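Local atomic coordinates of uronate isomerase (Caulobacter crescentus, PDB entry 2Q01), a protein that catalyses the interconversion of D-glucuronate with D-fructuronate, and of D-galacturonate with D-tagaturonate, in pentose and glucuronate interconversion. Residues G42-D45 and P46-A50; D152-P156 and R157-D161; G395-R398 and F399-V403. All blocks are in the same frame, centred on the assembly; numbering follows the deposited sequence.

Following the chain from its N terminus, contact 1 comes first: residues 42-50 leave strand 37-39 and turn into helix 47-51. Contact 2, residues 152-161, closes the loop between helix 138-149 and helix 156-162, which leads into strand 165-169, the neighbour of 37-39 in a parallel sheet. Contact 3 lies within helix 393-407, after strand 381-383 of the second parallel sheet. The three follow in series, with no nesting or crossing. Contacts 1 and 2 touch, Phe49 O lying 2.7 Å from Arg157 NE, a probable hydrogen bond; contact 3 stands apart, its centre about 30 Å from that of contact 1.

Contact 1 (G42-D45 and P46-A50)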
loop_
_atom_site.group_PDB
_atom_site.type_symbol
_atom_site.label_atom_id
_atom_site.label_comp_id
_atom_site.label_asym_id
_atom_site.label_seq_id
_atom_site.Cartn_x
_atom_site.Cartn_y
_atom_site.Cartn_z
ATOM N N GLY B 42 -14.178 -7.280 22.173
ATOM C CA GLY B 42 -15.461 -6.992 21.537
ATOM C C GLY B 42 -16.351 -6.030 22.300
ATOM O O GLY B 42 -15.995 -5.574 23.393
ATOM N N HIS B 43 -17.522 -5.746 21.728
ATOM C CA HIS B 43 -18.416 -4.707 22.245
ATOM C C HIS B 43 -19.861 -5.154 22.468
ATOM O O HIS B 43 -20.791 -4.364 22.296
ATOM C CB HIS B 43 -18.381 -3.479 21.327
ATOM C CG HIS B 43 -17.030 -2.848 21.220
ATOM N ND1 HIS B 43 -16.584 -1.886 22.101
ATOM C CD2 HIS B 43 -16.019 -3.053 20.343
ATOM C CE1 HIS B 43 -15.359 -1.521 21.767
ATOM N NE2 HIS B 43 -14.993 -2.215 20.705
ATOM N N THR B 44 -20.052 -6.409 22.864
ATOM C CA THR B 44 -21.387 -6.894 23.225
ATOM C C THR B 44 -21.772 -6.365 24.608
ATOM O O THR B 44 -20.898 -6.024 25.416
ATOM C CB THR B 44 -21.503 -8.448 23.189
ATOM O OG1 THR B 44 -20.650 -9.029 24.182
ATOM C CG2 THR B 44 -21.142 -9.003 21.804
ATOM N N ASP B 45 -23.074 -6.284 24.868
ATOM C CA ASP B 45 -23.594 -5.775 26.135
ATOM C C ASP B 45 -23.624 -6.926 27.136
ATOM O O ASP B 45 -24.287 -7.930 26.887
ATOM C CB ASP B 45 -25.004 -5.211 25.917
ATOM C CG ASP B 45 -25.467 -4.283 27.032
ATOM O OD1 ASP B 45 -26.402 -3.497 26.771
ATOM O OD2 ASP B 45 -24.933 -4.328 28.159
ATOM N N PRO B 46 -22.899 -6.788 28.268
ATOM C CA PRO B 46 -22.897 -7.794 29.344
ATOM C C PRO B 46 -24.255 -8.013 30.015
ATOM O O PRO B 46 -24.481 -9.067 30.608
ATOM C CB PRO B 46 -21.915 -7.211 30.365
ATOM C CG PRO B 46 -21.889 -5.744 30.079
ATOM C CD PRO B 46 -21.999 -5.664 28.589
ATOM N N SER B 47 -25.141 -7.024 29.922
ATOM C CA SER B 47 -26.479 -7.114 30.501
ATOM C C SER B 47 -27.364 -8.130 29.779
ATOM O O SER B 47 -28.322 -8.636 30.364
ATOM C CB SER B 47 -27.158 -5.747 30.495
ATOM O OG SER B 47 -27.588 -5.403 29.192
ATOM N N TRP B 48 -27.040 -8.416 28.517
ATOM C CA TRP B 48 -27.746 -9.430 27.731
ATOM C C TRP B 48 -27.668 -10.811 28.372
ATOM O O TRP B 48 -28.629 -11.570 28.329
ATOM C CB TRP B 48 -27.192 -9.513 26.304
ATOM C CG TRP B 48 -27.442 -8.303 25.438
ATOM C CD1 TRP B 48 -28.391 -7.332 25.619
ATOM C CD2 TRP B 48 -26.751 -7.964 24.228
ATOM N NE1 TRP B 48 -28.322 -6.405 24.605
ATOM C CE2 TRP B 48 -27.326 -6.770 23.737
ATOM C CE3 TRP B 48 -25.694 -8.554 23.513
ATOM C CZ2 TRP B 48 -26.873 -6.145 22.567
ATOM C CZ3 TRP B 48 -25.246 -7.932 22.346
ATOM C CH2 TRP B 48 -25.836 -6.741 21.887
ATOM N N PHE B 49 -26.527 -11.119 28.981
ATOM C CA PHE B 49 -26.306 -12.424 29.597
ATOM C C PHE B 49 -26.625 -12.441 31.088
ATOM O O PHE B 49 -26.828 -13.510 31.665
ATOM C CB PHE B 49 -24.873 -12.905 29.334
ATOM C CG PHE B 49 -24.472 -12.818 27.894
ATOM C CD1 PHE B 49 -23.668 -11.776 27.444
ATOM C CD2 PHE B 49 -24.930 -13.758 26.975
ATOM C CE1 PHE B 49 -23.312 -11.683 26.105
ATOM C CE2 PHE B 49 -24.580 -13.670 25.634
ATOM C CZ PHE B 49 -23.770 -12.631 25.199
ATOM N N ALA B 50 -26.675 -11.265 31.708
ATOM C CA ALA B 50 -26.994 -11.174 33.128
ATOM C C ALA B 50 -28.499 -11.265 33.349
ATOM O O ALA B 50 -28.956 -11.920 34.290
ATOM C CB ALA B 50 -26.428 -9.896 33.737
#
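Asp45 O accepts from Trp48 N at 3.2 Å, the amide sitting well above the carbonyl plane, and this bond closes the turn through which residues 42-45 pass into the helix. The carboxylate of Asp45 adds a second link: OD2 takes the amide of Ser47 at 3.2 Å with an N-H...O angle of 163°, approached from above the carboxylate plane. A weak bond from Ser47 OG reaches the same oxygen at 3.0 Å. With CG anti to the backbone N (chi1 -162°), the carboxylate swings to the side of its own carbonyl carbon, where that amide lies. The Ser47 amide bond is a capping bond ahead of the turn that leads into the helix, formed just after strand 37-39 of the TIM-barrel-type fold. The methylene of Asp45 serves a different partner, since CB lies over one face of the Trp48 indole, 3.6 Å from the centroid of the five-membered ring and 13° off its normal, a CH-pi contact. Farther along the indole, Thr44 CB approaches CZ3 of Trp48 obliquely at 3.9 Å, while Phe55 meets the ring edge-to-face. Were Trp48 an alanine, Asp45 CB would probably lose its aromatic face and a gap would open beside Thr44. Thr44 OG1 comes to the edge of the Phe49 ring, 4.2 Å from CE1 and near the ring plane.

Contact 2 (D152-P156 and R157-D161); sequences DAFRP and RALFD
Leu159 folds back over residues 153-155 at the start of helix 156-162, with Arg155 at the N-cap position. The evidence for the first turn is in the backbone: Leu159 N donates to Arg155 O at 2.9 Å, nearly in line with the C=O bond (170°), and Phe160 N donates to Pro156 O at 3.0 Å from a more tilted position. The denser part of the contact is judged by burial and number of neighbours: Leu159 is buried and reaches Ala153, Phe154 and Arg155. Its first two torsions together (chi1 -80°, chi2 164°) bring the methyls back to the preceding loop, where CD1 lies 3.5 Å from Phe154 O and CD2 meets Phe154 CD2 at 4.0 Å, obliquely to the phenyl ring. Phe127 also meets the Phe154 ring, the two planes nearly parallel. The helix start is tied to residues 49 and 52 as well, by Arg157, whose extended chain ends at Phe49 O and whose backbone amide bonds to Asn52 OD1.

The looser side runs through the exposed residues Asp152 and Ala153. The guanidinium of Arg155, on a chain bent at chi2 and chi3, makes a long, purely electrostatic pair with Asp152, while its NE bonds to Asn52 O. The methyl of Ala158 lies 4.2 Å from Arg155 CB and against the carbonyl oxygens of Asp152 and Arg155, Ala158 CB coming within 3.4 Å of Asp152 O.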
loop_
_atom_site.group_PDB
_atom_site.type_symbol
_atom_site.label_atom_id
_atom_site.label_comp_id
_atom_site.label_asym_id
_atom_site.label_seq_id
_atom_site.Cartn_x
_atom_site.Cartn_y
_atom_site.Cartn_z
ATOM N N ASP B 152 -37.054 -20.117 23.260
ATOM C CA ASP B 152 -36.038 -20.342 24.294
ATOM C C ASP B 152 -34.646 -20.614 23.721
ATOM O O ASP B 152 -33.642 -20.488 24.427
ATOM C CB ASP B 152 -36.449 -21.504 25.211
ATOM C CG ASP B 152 -37.684 -21.195 26.050
ATOM O OD1 ASP B 152 -37.906 -20.014 26.404
ATOM O OD2 ASP B 152 -38.433 -22.145 26.364
ATOM N N ALA B 153 -34.595 -20.985 22.443
ATOM C CA ALA B 153 -33.340 -21.335 21.775
ATOM C C ALA B 153 -32.557 -20.109 21.305
ATOM O O ALA B 153 -31.390 -20.216 20.914
ATOM C CB ALA B 153 -33.612 -22.280 20.605
ATOM N N PHE B 154 -33.210 -18.949 21.345
ATOM C CA PHE B 154 -32.606 -17.689 20.927
ATOM C C PHE B 154 -32.459 -16.693 22.087
ATOM O O PHE B 154 -32.322 -15.489 21.874
ATOM C CB PHE B 154 -33.384 -17.084 19.756
ATOM C CG PHE B 154 -33.147 -17.786 18.442
ATOM C CD1 PHE B 154 -33.829 -18.962 18.122
ATOM C CD2 PHE B 154 -32.247 -17.266 17.519
ATOM C CE1 PHE B 154 -33.612 -19.609 16.903
ATOM C CE2 PHE B 154 -32.017 -17.910 16.302
ATOM C CZ PHE B 154 -32.707 -19.079 15.990
ATOM N N ARG B 155 -32.492 -17.207 23.312
ATOM C CA ARG B 155 -32.115 -16.440 24.486
ATOM C C ARG B 155 -30.602 -16.274 24.423
ATOM O O ARG B 155 -29.907 -17.198 23.990
ATOM C CB ARG B 155 -32.511 -17.176 25.775
ATOM C CG ARG B 155 -33.995 -17.466 25.921
ATOM C CD ARG B 155 -34.813 -16.188 26.022
ATOM N NE ARG B 155 -34.928 -15.723 27.401
ATOM C CZ ARG B 155 -36.038 -15.805 28.128
ATOM N NH1 ARG B 155 -37.139 -16.327 27.608
ATOM N NH2 ARG B 155 -36.048 -15.360 29.376
ATOM N N PRO B 156 -30.088 -15.089 24.811
ATOM C CA PRO B 156 -28.647 -14.786 24.809
ATOM C C PRO B 156 -27.733 -15.886 25.359
ATOM O O PRO B 156 -26.745 -16.233 24.704
ATOM C CB PRO B 156 -28.562 -13.528 25.670
ATOM C CG PRO B 156 -29.857 -12.835 25.406
ATOM C CD PRO B 156 -30.889 -13.917 25.226
ATOM N N ARG B 157 -28.067 -16.428 26.529
ATOM C CA ARG B 157 -27.296 -17.514 27.145
ATOM C C ARG B 157 -27.362 -18.809 26.336
ATOM O O ARG B 157 -26.362 -19.518 26.206
ATOM C CB ARG B 157 -27.789 -17.790 28.564
ATOM C CG ARG B 157 -27.423 -16.734 29.586
ATOM C CD ARG B 157 -27.893 -17.149 30.978
ATOM N NE ARG B 157 -27.567 -16.138 31.975
ATOM C CZ ARG B 157 -27.953 -16.177 33.245
ATOM N NH1 ARG B 157 -28.692 -17.183 33.693
ATOM N NH2 ARG B 157 -27.595 -15.207 34.072
ATOM N N ALA B 158 -28.544 -19.108 25.799
ATOM C CA ALA B 158 -28.762 -20.307 24.991
ATOM C C ALA B 158 -27.997 -20.245 23.673
ATOM O O ALA B 158 -27.486 -21.261 23.200
ATOM C CB ALA B 158 -30.244 -20.507 24.735
ATOM N N LEU B 159 -27.924 -19.048 23.097
ATOM C CA LEU B 159 -27.176 -18.800 21.866
ATOM C C LEU B 159 -25.669 -18.859 22.097
ATOM O O LEU B 159 -24.934 -19.361 21.252
ATOM C CB LEU B 159 -27.557 -17.441 21.283
ATOM C CG LEU B 159 -28.850 -17.333 20.475
ATOM C CD1 LEU B 159 -29.255 -15.872 20.317
ATOM C CD2 LEU B 159 -28.702 -17.990 19.117
ATOM N N PHE B 160 -25.227 -18.342 23.245
ATOM C CA PHE B 160 -23.828 -18.396 23.678
ATOM C C PHE B 160 -23.321 -19.836 23.721
ATOM O O PHE B 160 -22.188 -20.112 23.329
ATOM C CB PHE B 160 -23.711 -17.754 25.063
ATOM C CG PHE B 160 -22.293 -17.517 25.539
ATOM C CD1 PHE B 160 -21.693 -16.276 25.369
ATOM C CD2 PHE B 160 -21.581 -18.514 26.207
ATOM C CE1 PHE B 160 -20.404 -16.039 25.827
ATOM C CE2 PHE B 160 -20.292 -18.284 26.671
ATOM C CZ PHE B 160 -19.702 -17.043 26.480
ATOM N N ASP B 161 -24.168 -20.743 24.200
ATOM C CA ASP B 161 -23.818 -22.159 24.299
ATOM C C ASP B 161 -23.857 -22.873 22.948
ATOM O O ASP B 161 -22.980 -23.684 22.646
ATOM C CB ASP B 161 -24.725 -22.856 25.310
ATOM C CG ASP B 161 -24.674 -22.208 26.680
ATOM O OD1 ASP B 161 -25.663 -22.326 27.437
ATOM O OD2 ASP B 161 -23.645 -21.570 26.996
#

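Contact 3 (G395-R398 and F399-V403); sequences GMMR and FREQV
Met396 O lies at the edge of the Phe399 ring, near its plane, while Val403 CB sits over one face, 4.2 Å above the plane and offset toward the rim; Tyr367 meets the ring edge-to-face. The guanidinium of Arg400 carries Phe399 CE1 over one face, 4.0 Å above its plane and again off-centre. Gly395 N lies over a face of the Arg398 guanidinium, whose NE forms a salt bridge with Glu364. Across one turn of the helix, Met397 CG touches Glu401 OE2 at 3.5 Å, the two chains crossing at a slant. A chi1 of -171° sets CG of Met397 opposite the backbone N and beside that carboxylate, which is also salt-bridged to Arg442; the later bends turn the sulfur and methyl. Backbone bonds hold these groups one turn apart: Arg400 N to Met396 O is 3.0 Å and nearly straight at 173°, and Glu401 N to Met397 O is 2.8 Å. Gln402 N to Arg398 O, at 2.9 Å, is weak, with an angle of 127°. Arg398 NH2 donates to Glu401 O of a second subunit, and Glu401 O accepts from Arg398 NH2 of a third, consistent with a cyclic exchange among the three subunits; the i to i+4 bonds are those of a regular alpha helix, here helix 393-407, at the trimer interface.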
loop_
_atom_site.group_PDB
_atom_site.type_symbol
_atom_site.label_atom_id
_atom_site.label_comp_id
_atom_site.label_asym_id
_atom_site.label_seq_id
_atom_site.Cartn_x
_atom_site.Cartn_y
_atom_site.Cartn_z
ATOM N N GLY B 395 -8.852 -8.037 3.326
ATOM C CA GLY B 395 -8.074 -7.361 4.358
ATOM C C GLY B 395 -7.234 -8.310 5.186
ATOM O O GLY B 395 -6.046 -8.063 5.405
ATOM N N MET B 396 -7.847 -9.395 5.648
ATOM C CA MET B 396 -7.137 -10.400 6.429
ATOM C C MET B 396 -6.024 -11.049 5.611
ATOM O O MET B 396 -4.952 -11.353 6.133
ATOM C CB MET B 396 -8.107 -11.468 6.938
ATOM C CG MET B 396 -9.347 -10.908 7.614
ATOM S SD MET B 396 -10.567 -12.181 7.996
ATOM C CE MET B 396 -11.515 -11.368 9.278
ATOM N N MET B 397 -6.289 -11.258 4.326
ATOM C CA MET B 397 -5.308 -11.839 3.425
ATOM C C MET B 397 -4.123 -10.905 3.261
ATOM O O MET B 397 -2.981 -11.352 3.314
ATOM C CB MET B 397 -5.938 -12.159 2.063
ATOM C CG MET B 397 -5.048 -12.970 1.114
ATOM S SD MET B 397 -4.708 -14.670 1.646
ATOM C CE MET B 397 -6.347 -15.390 1.623
ATOM N N ARG B 398 -4.396 -9.613 3.066
ATOM C CA ARG B 398 -3.341 -8.601 2.937
ATOM C C ARG B 398 -2.479 -8.522 4.195
ATOM O O ARG B 398 -1.255 -8.440 4.101
ATOM C CB ARG B 398 -3.922 -7.233 2.596
ATOM C CG ARG B 398 -4.232 -7.050 1.119
ATOM C CD ARG B 398 -4.424 -5.593 0.764
ATOM N NE ARG B 398 -5.598 -5.005 1.409
ATOM C CZ ARG B 398 -6.818 -4.976 0.879
ATOM N NH1 ARG B 398 -7.820 -4.409 1.546
ATOM N NH2 ARG B 398 -7.044 -5.517 -0.313
ATOM N N PHE B 399 -3.124 -8.572 5.360
ATOM C CA PHE B 399 -2.431 -8.692 6.627
ATOM C C PHE B 399 -1.458 -9.872 6.595
ATOM O O PHE B 399 -0.261 -9.670 6.764
ATOM C CB PHE B 399 -3.432 -8.811 7.782
ATOM C CG PHE B 399 -2.787 -8.995 9.131
ATOM C CD1 PHE B 399 -2.727 -10.253 9.726
ATOM C CD2 PHE B 399 -2.239 -7.915 9.807
ATOM C CE1 PHE B 399 -2.127 -10.427 10.971
ATOM C CE2 PHE B 399 -1.639 -8.082 11.057
ATOM C CZ PHE B 399 -1.581 -9.336 11.635
ATOM N N ARG B 400 -1.965 -11.080 6.336
ATOM C CA ARG B 400 -1.130 -12.294 6.263
ATOM C C ARG B 400 -0.013 -12.218 5.219
ATOM O O ARG B 400 1.096 -12.684 5.468
ATOM C CB ARG B 400 -1.977 -13.555 6.022
ATOM C CG ARG B 400 -2.840 -14.010 7.205
ATOM C CD ARG B 400 -2.015 -14.407 8.439
ATOM N NE ARG B 400 -2.878 -14.662 9.596
ATOM C CZ ARG B 400 -2.488 -14.615 10.871
ATOM N NH1 ARG B 400 -3.367 -14.861 11.836
ATOM N NH2 ARG B 400 -1.231 -14.319 11.192
ATOM N N GLU B 401 -0.309 -11.625 4.064
ATOM C CA GLU B 401 0.683 -11.430 3.001
ATOM C C GLU B 401 1.771 -10.401 3.333
ATOM O O GLU B 401 2.886 -10.491 2.821
ATOM C CB GLU B 401 -0.001 -11.029 1.698
ATOM C CG GLU B 401 -0.725 -12.163 0.985
ATOM C CD GLU B 401 -1.512 -11.691 -0.231
ATOM O OE1 GLU B 401 -1.490 -10.476 -0.536
ATOM O OE2 GLU B 401 -2.153 -12.540 -0.885
ATOM N N GLN B 402 1.451 -9.430 4.183
ATOM C CA GLN B 402 2.371 -8.312 4.447
ATOM C C GLN B 402 3.130 -8.386 5.778
ATOM O O GLN B 402 4.171 -7.757 5.932
ATOM C CB GLN B 402 1.644 -6.973 4.292
ATOM C CG GLN B 402 1.504 -6.553 2.828
ATOM C CD GLN B 402 0.433 -5.513 2.578
ATOM O OE1 GLN B 402 -0.055 -5.383 1.456
ATOM N NE2 GLN B 402 0.056 -4.769 3.613
ATOM N N VAL B 403 2.621 -9.187 6.703
ATOM C CA VAL B 403 3.104 -9.236 8.076
ATOM C C VAL B 403 3.954 -10.482 8.383
ATOM O O VAL B 403 4.911 -10.410 9.164
ATOM C CB VAL B 403 1.888 -9.094 9.042
ATOM C CG1 VAL B 403 2.028 -9.916 10.318
ATOM C CG2 VAL B 403 1.623 -7.636 9.329
#